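Local coordinates for protein glycerol dehydrogenase (Schizosaccharomyces pombe, PDB 1TA9) that catalyses the NAD-dependent oxidation of glycerol to dihydroxyacetone, probably with zinc as cofactor, in the assimilation of glycerol, at residues 80-85 / 111-116; 93-98 / 147-152; 312-317 / 339-344. One frame throughout, in Å; residues are numbered along the deposited sequence.

Interactions 1 and 2 belong to the same region of the fold and touch each other, with Leu-114 CD1 lying 3.9 Å from Ile-150 CD1. Interaction 1 is partly buried and rests helix 82-86 on helix 100-115, the helix that follows strand 93-98. Interaction 2 is buried and pairs that strand with strand 148-153 in the parallel sheet. Interaction 3 lies on the other side of the chain's centre, its nearest atoms about 20 Å from interaction 2, and joins two helices in a buried contact beside the zinc site. Their chemistry differs. A serine hydroxyl and water serve interaction 1, a backbone ladder with aliphatic faces interaction 2, and a glutamine oxygen at a helix start interaction 3.

Interaction 1. Residues 80-85 / 111-116; sequences TRSYMY and VDSLSQ
The backbones come closest at Tyr-83 and Leu-114, whose CA atoms are 5.1 Å apart, and at Ser-82 and Ser-113. Ser-113 carries the polar part of the contact. Its OG stands anti to its own backbone N (chi1 176°), which extends the hydroxyl toward the first turn of the other helix. There it accepts a nearly straight hydrogen bond from Tyr-83 N, 3.1 Å from OG. The same hydroxyl meets water 1, and this water donates to Thr-80 O at 2.7 Å. One small side chain thus holds an amide of the helix start directly and a carbonyl just before it through water. With an alanine here, the amide of Tyr-83 and water 1 would probably lose this partner. Beside the serine, Leu-114 turns its CD2 methyl onto the backbone of Tyr-83, 3.6 Å from CA. The same methyl lies at the edge of the tyrosine ring, near its plane. Ser-82 packs through CB, while its OG bonds back to Phe-79 O. Leu-114 also packs on Val-121 of strand 120-125, and Tyr-83 reaches Met-119 in the loop before that strand. Just before helix 82-86, Arg-81 points away from helix 100-115 and forms a salt bridge with Asp-63 of the second subunit.

Interaction 2. Residues 93-98 / 147-152; sequences SAVVLA and QVIIGV
Strands 93-98 and 148-153 are neighbours in the parallel sheet of the nucleotide-binding domain of an iron-containing alcohol dehydrogenase. Their short segments run at 21° to each other. Val-95 N donates to Val-148 O, and Val-95 O accepts from Ile-150 N at 2.7 Å. One step on, Leu-97 N donates to Ile-150 O and Leu-97 O accepts from Val-152 N. Val-95 and Leu-97 therefore each grip the partner strand with both backbone polar atoms. At the start of the pair, Gln-147 bonds twice to Ser-93. Its N donates to Ser-93 O, and its OE1 accepts from Ser-93 N at 3.0 Å, with this donor 37° out of the amide plane. Lys-92 N also bonds to OE1. On one face, Ala-94 CB meets Val-148 CG1 at 3.5 Å. Ile-150 sets CG1 beside its backbone N (chi1 -52°), which carries CD1 toward the other strand, where it touches Ala-94 CB and Val-96 CG2. On the other face, Ile-149 and Val-95 lie side by side and point the same way, with Ile-149 CD1 3.9 Å from Val-95 CB. Strand 120-125 bonds to the far edge of 93-98. Strand 172-176 flanks 148-153, and Val-152 packs under helix 100-115 against Val-102 and Ile-110.

Interaction 3. Residues 312-317 / 339-344; sequences AAAHAI and YGTLVQ. With ZN (zinc ion), chain I.
Gln-344 reaches across to the start of helix 313-322 and lays its amide group against three successive alanines. Its CG is anti to the backbone N (chi1 179°) and the chain stays extended beyond it, which carries OE1 to the N-H groups at the start of the helix. OE1 accepts from Ala-314 N at 2.9 Å, with the donor in the carbonyl plane and an N-H...O angle of 157°. Ala-313 N lies 3.0 Å from the same oxygen. Ala-313 CB sits against the flank of the glutamine side chain, 3.8 Å from CD. The other end of the amide, NE2, is held by Glu-348, so the rotation of the group is fixed from both ends. One turn before Gln-344, the backbones come together, and Gly-340 CA lies 4.4 Å from Ala-314 CA. A CB at Gly-340 would clash with Ala-314 O. The absence of a side chain is consistent with this close approach, in which Ala-314 CA lies 3.5 Å from Gly-340 O in a CA-H...O contact. Ile-317 and Val-343 cross at a slant beside the glycine. His-315 turns away from this interface, and its NE2 binds zinc at 2.2 Å with Asp-232 and His-333. Its ND1 bonds to Glu-239. An acceptor oxygen at the positive end of the helix is likely to be favourable. Its donor Ala-314 precedes His-315, a ligand of the zinc, which is probably catalytic.

Interaction 1. Residues 80-85 / 111-116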
# COMPACT_ATOMS: atom_id res chain seq x y z
N THR B 80 -24.60 16.74 40.28
CA THR B 80 -24.35 17.68 41.37
C THR B 80 -24.19 19.09 40.82
O THR B 80 -24.04 20.05 41.57
CB THR B 80 -23.07 17.32 42.16
OG1 THR B 80 -21.92 17.44 41.31
CG2 THR B 80 -23.16 15.91 42.72
N ARG B 81 -24.23 19.20 39.49
CA ARG B 81 -24.11 20.48 38.80
C ARG B 81 -25.38 20.71 37.97
O ARG B 81 -25.35 21.43 36.97
CB ARG B 81 -22.90 20.49 37.87
CG ARG B 81 -21.55 20.37 38.56
CD ARG B 81 -20.40 20.43 37.55
NE ARG B 81 -20.24 19.17 36.81
CZ ARG B 81 -19.69 18.08 37.32
NH1 ARG B 81 -19.25 18.07 38.58
NH2 ARG B 81 -19.57 16.98 36.58
N SER B 82 -26.48 20.11 38.38
CA SER B 82 -27.75 20.22 37.66
C SER B 82 -28.23 21.64 37.35
O SER B 82 -28.54 21.95 36.20
CB SER B 82 -28.85 19.47 38.40
OG SER B 82 -28.56 18.08 38.48
N TYR B 83 -28.31 22.49 38.37
CA TYR B 83 -28.80 23.85 38.16
C TYR B 83 -28.09 24.60 37.04
O TYR B 83 -28.72 25.30 36.25
CB TYR B 83 -28.69 24.66 39.46
CG TYR B 83 -29.33 26.02 39.34
CD1 TYR B 83 -28.56 27.16 39.12
CD2 TYR B 83 -30.72 26.17 39.40
CE1 TYR B 83 -29.15 28.41 38.96
CE2 TYR B 83 -31.32 27.41 39.24
CZ TYR B 83 -30.53 28.53 39.02
OH TYR B 83 -31.12 29.76 38.85
N MET B 84 -26.77 24.44 36.99
CA MET B 84 -25.92 25.08 35.99
C MET B 84 -26.46 24.91 34.57
O MET B 84 -26.32 25.80 33.73
CB MET B 84 -24.53 24.48 36.11
CG MET B 84 -23.58 24.77 34.99
SD MET B 84 -22.01 23.96 35.36
CE MET B 84 -20.95 24.72 34.14
N TYR B 85 -27.07 23.76 34.31
CA TYR B 85 -27.61 23.48 32.99
C TYR B 85 -29.12 23.68 32.96
O TYR B 85 -29.66 24.28 32.02
CB TYR B 85 -27.26 22.05 32.60
CG TYR B 85 -25.77 21.77 32.65
CD1 TYR B 85 -24.91 22.32 31.69
CD2 TYR B 85 -25.21 20.99 33.66
CE1 TYR B 85 -23.54 22.09 31.75
CE2 TYR B 85 -23.83 20.76 33.73
CZ TYR B 85 -23.01 21.32 32.76
OH TYR B 85 -21.65 21.09 32.81
N VAL B 111 -32.43 16.92 42.51
CA VAL B 111 -33.33 17.75 43.30
C VAL B 111 -32.56 18.68 44.23
O VAL B 111 -32.84 19.87 44.30
CB VAL B 111 -34.29 16.87 44.15
CG1 VAL B 111 -35.20 17.75 45.00
CG2 VAL B 111 -35.12 15.98 43.23
N ASP B 112 -31.58 18.13 44.94
CA ASP B 112 -30.77 18.92 45.86
C ASP B 112 -30.11 20.11 45.17
O ASP B 112 -30.12 21.22 45.70
CB ASP B 112 -29.69 18.05 46.51
CG ASP B 112 -30.26 17.09 47.55
OD1 ASP B 112 -29.49 16.26 48.08
OD2 ASP B 112 -31.47 17.17 47.83
N SER B 113 -29.54 19.88 44.00
CA SER B 113 -28.87 20.93 43.25
C SER B 113 -29.81 22.08 42.91
O SER B 113 -29.48 23.25 43.10
CB SER B 113 -28.27 20.37 41.95
OG SER B 113 -27.70 21.40 41.17
N LEU B 114 -30.99 21.74 42.40
CA LEU B 114 -31.97 22.75 42.02
C LEU B 114 -32.51 23.48 43.24
O LEU B 114 -32.75 24.69 43.20
CB LEU B 114 -33.12 22.09 41.24
CG LEU B 114 -32.67 21.31 39.99
CD1 LEU B 114 -33.88 20.73 39.28
CD2 LEU B 114 -31.89 22.23 39.06
N SER B 115 -32.71 22.75 44.34
CA SER B 115 -33.22 23.34 45.58
C SER B 115 -32.22 24.33 46.16
O SER B 115 -32.57 25.46 46.50
CB SER B 115 -33.50 22.25 46.61
OG SER B 115 -34.60 21.46 46.23
N GLN B 116 -30.97 23.90 46.28
CA GLN B 116 -29.90 24.74 46.82
C GLN B 116 -29.75 26.02 46.01
O GLN B 116 -29.03 26.93 46.40
CB GLN B 116 -28.58 23.98 46.81
CG GLN B 116 -28.58 22.73 47.68
CD GLN B 116 -27.35 21.87 47.47
OE1 GLN B 116 -27.20 20.82 48.09
NE2 GLN B 116 -26.45 22.31 46.58
O HOH W 1 -25.25 22.49 41.79
O HOH W 2 -25.38 19.78 44.76

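Interaction 2. Residues 93-98 / 147-152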
# COMPACT_ATOMS: atom_id res chain seq x y z
N SER B 93 -39.42 26.67 38.80
CA SER B 93 -40.09 25.42 39.13
C SER B 93 -39.84 24.30 38.12
O SER B 93 -39.89 24.52 36.91
CB SER B 93 -41.59 25.66 39.27
OG SER B 93 -42.25 24.47 39.65
N ALA B 94 -39.60 23.10 38.64
CA ALA B 94 -39.34 21.94 37.79
C ALA B 94 -39.92 20.65 38.36
O ALA B 94 -40.05 20.49 39.58
CB ALA B 94 -37.84 21.78 37.58
N VAL B 95 -40.28 19.73 37.47
CA VAL B 95 -40.81 18.44 37.88
C VAL B 95 -39.72 17.40 37.66
O VAL B 95 -39.08 17.38 36.62
CB VAL B 95 -42.05 18.04 37.04
CG1 VAL B 95 -42.36 16.56 37.23
CG2 VAL B 95 -43.26 18.87 37.44
N VAL B 96 -39.50 16.55 38.66
CA VAL B 96 -38.51 15.50 38.53
C VAL B 96 -39.27 14.18 38.62
O VAL B 96 -39.90 13.88 39.64
CB VAL B 96 -37.44 15.57 39.63
CG1 VAL B 96 -36.48 14.39 39.50
CG2 VAL B 96 -36.66 16.87 39.51
N LEU B 97 -39.21 13.40 37.55
CA LEU B 97 -39.90 12.12 37.47
C LEU B 97 -38.93 10.94 37.42
O LEU B 97 -38.03 10.91 36.59
CB LEU B 97 -40.78 12.09 36.22
CG LEU B 97 -41.54 10.79 35.94
CD1 LEU B 97 -42.60 10.57 37.01
CD2 LEU B 97 -42.18 10.87 34.56
N ALA B 98 -39.13 9.98 38.31
CA ALA B 98 -38.28 8.79 38.37
C ALA B 98 -38.94 7.70 39.20
O ALA B 98 -39.68 8.00 40.14
CB ALA B 98 -36.92 9.14 38.97
N GLN B 147 -42.11 24.80 34.81
CA GLN B 147 -41.37 25.29 33.65
C GLN B 147 -40.69 24.20 32.82
O GLN B 147 -40.39 24.42 31.64
CB GLN B 147 -40.30 26.28 34.11
CG GLN B 147 -40.82 27.49 34.85
CD GLN B 147 -39.69 28.38 35.34
OE1 GLN B 147 -38.89 27.97 36.18
NE2 GLN B 147 -39.61 29.59 34.80
N VAL B 148 -40.44 23.04 33.42
CA VAL B 148 -39.78 21.97 32.69
C VAL B 148 -40.04 20.61 33.34
O VAL B 148 -40.27 20.51 34.54
CB VAL B 148 -38.25 22.21 32.65
CG1 VAL B 148 -37.67 22.16 34.06
CG2 VAL B 148 -37.57 21.18 31.76
N ILE B 149 -40.01 19.57 32.52
CA ILE B 149 -40.23 18.21 32.99
C ILE B 149 -38.90 17.47 32.90
O ILE B 149 -38.30 17.39 31.83
CB ILE B 149 -41.26 17.47 32.11
CG1 ILE B 149 -42.56 18.28 32.01
CG2 ILE B 149 -41.55 16.09 32.69
CD1 ILE B 149 -43.27 18.49 33.32
N ILE B 150 -38.44 16.94 34.03
CA ILE B 150 -37.18 16.21 34.08
C ILE B 150 -37.40 14.72 34.32
O ILE B 150 -37.87 14.32 35.39
CB ILE B 150 -36.27 16.74 35.20
CG1 ILE B 150 -36.13 18.26 35.08
CG2 ILE B 150 -34.90 16.08 35.12
CD1 ILE B 150 -35.30 18.89 36.19
N GLY B 151 -37.05 13.90 33.33
CA GLY B 151 -37.20 12.46 33.45
C GLY B 151 -35.85 11.83 33.77
O GLY B 151 -34.88 12.02 33.04
N VAL B 152 -35.79 11.08 34.87
CA VAL B 152 -34.55 10.44 35.28
C VAL B 152 -34.70 8.92 35.37
O VAL B 152 -35.50 8.43 36.16
CB VAL B 152 -34.09 10.96 36.67
CG1 VAL B 152 -32.68 10.47 36.97
CG2 VAL B 152 -34.15 12.48 36.70

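Interaction 3. Residues 312-317 / 339-344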
# COMPACT_ATOMS: atom_id res chain seq x y z
N ALA B 312 -33.67 0.61 9.70
CA ALA B 312 -33.92 -0.25 8.55
C ALA B 312 -34.39 -1.64 8.99
O ALA B 312 -35.34 -1.75 9.77
CB ALA B 312 -32.65 -0.36 7.70
N ALA B 313 -33.74 -2.68 8.50
CA ALA B 313 -34.13 -4.04 8.84
C ALA B 313 -33.84 -4.45 10.28
O ALA B 313 -34.67 -5.08 10.93
CB ALA B 313 -33.48 -5.04 7.89
N ALA B 314 -32.66 -4.09 10.78
CA ALA B 314 -32.26 -4.47 12.14
C ALA B 314 -33.34 -4.23 13.19
O ALA B 314 -33.75 -5.16 13.89
CB ALA B 314 -30.98 -3.73 12.53
N HIS B 315 -33.82 -3.00 13.30
CA HIS B 315 -34.85 -2.71 14.30
C HIS B 315 -36.20 -3.33 13.98
O HIS B 315 -36.94 -3.70 14.88
CB HIS B 315 -34.97 -1.20 14.51
CG HIS B 315 -33.98 -0.68 15.50
ND1 HIS B 315 -32.63 -0.66 15.26
CD2 HIS B 315 -34.15 -0.24 16.77
CE1 HIS B 315 -32.00 -0.24 16.34
NE2 HIS B 315 -32.89 0.02 17.27
N ALA B 316 -36.52 -3.45 12.69
CA ALA B 316 -37.78 -4.07 12.30
C ALA B 316 -37.74 -5.53 12.76
O ALA B 316 -38.74 -6.07 13.24
CB ALA B 316 -37.95 -3.99 10.79
N ILE B 317 -36.57 -6.15 12.63
CA ILE B 317 -36.39 -7.54 13.04
C ILE B 317 -36.49 -7.63 14.56
O ILE B 317 -37.05 -8.59 15.09
CB ILE B 317 -35.04 -8.08 12.55
CG1 ILE B 317 -35.04 -8.10 11.02
CG2 ILE B 317 -34.80 -9.48 13.10
CD1 ILE B 317 -33.70 -8.35 10.40
N TYR B 339 -28.49 -8.95 17.32
CA TYR B 339 -28.81 -10.12 16.51
C TYR B 339 -29.50 -9.65 15.23
O TYR B 339 -29.20 -10.13 14.14
CB TYR B 339 -29.73 -11.09 17.26
CG TYR B 339 -29.82 -12.45 16.60
CD1 TYR B 339 -28.93 -13.48 16.93
CD2 TYR B 339 -30.77 -12.71 15.60
CE1 TYR B 339 -28.98 -14.72 16.29
CE2 TYR B 339 -30.82 -13.94 14.95
CZ TYR B 339 -29.92 -14.94 15.30
OH TYR B 339 -29.96 -16.16 14.64
N GLY B 340 -30.42 -8.70 15.38
CA GLY B 340 -31.13 -8.16 14.23
C GLY B 340 -30.21 -7.51 13.22
O GLY B 340 -30.50 -7.51 12.02
N THR B 341 -29.11 -6.95 13.69
CA THR B 341 -28.14 -6.30 12.81
C THR B 341 -27.44 -7.38 11.98
O THR B 341 -27.19 -7.18 10.79
CB THR B 341 -27.11 -5.49 13.62
OG1 THR B 341 -27.80 -4.46 14.36
CG2 THR B 341 -26.09 -4.82 12.69
N LEU B 342 -27.15 -8.52 12.59
CA LEU B 342 -26.51 -9.61 11.85
C LEU B 342 -27.49 -10.12 10.80
O LEU B 342 -27.09 -10.51 9.71
CB LEU B 342 -26.11 -10.75 12.79
CG LEU B 342 -24.94 -10.47 13.74
CD1 LEU B 342 -24.61 -11.74 14.53
CD2 LEU B 342 -23.71 -10.02 12.95
N VAL B 343 -28.78 -10.12 11.14
CA VAL B 343 -29.78 -10.58 10.19
C VAL B 343 -29.80 -9.61 9.01
O VAL B 343 -29.90 -10.03 7.86
CB VAL B 343 -31.19 -10.64 10.83
CG1 VAL B 343 -32.21 -11.09 9.78
CG2 VAL B 343 -31.19 -11.62 12.01
N GLN B 344 -29.69 -8.31 9.29
CA GLN B 344 -29.68 -7.34 8.19
C GLN B 344 -28.46 -7.58 7.30
O GLN B 344 -28.52 -7.39 6.09
CB GLN B 344 -29.66 -5.88 8.69
CG GLN B 344 -29.64 -4.89 7.51
CD GLN B 344 -29.98 -3.46 7.88
OE1 GLN B 344 -30.77 -3.22 8.79
NE2 GLN B 344 -29.41 -2.51 7.15
ZN ZN I . -32.52 0.84 19.28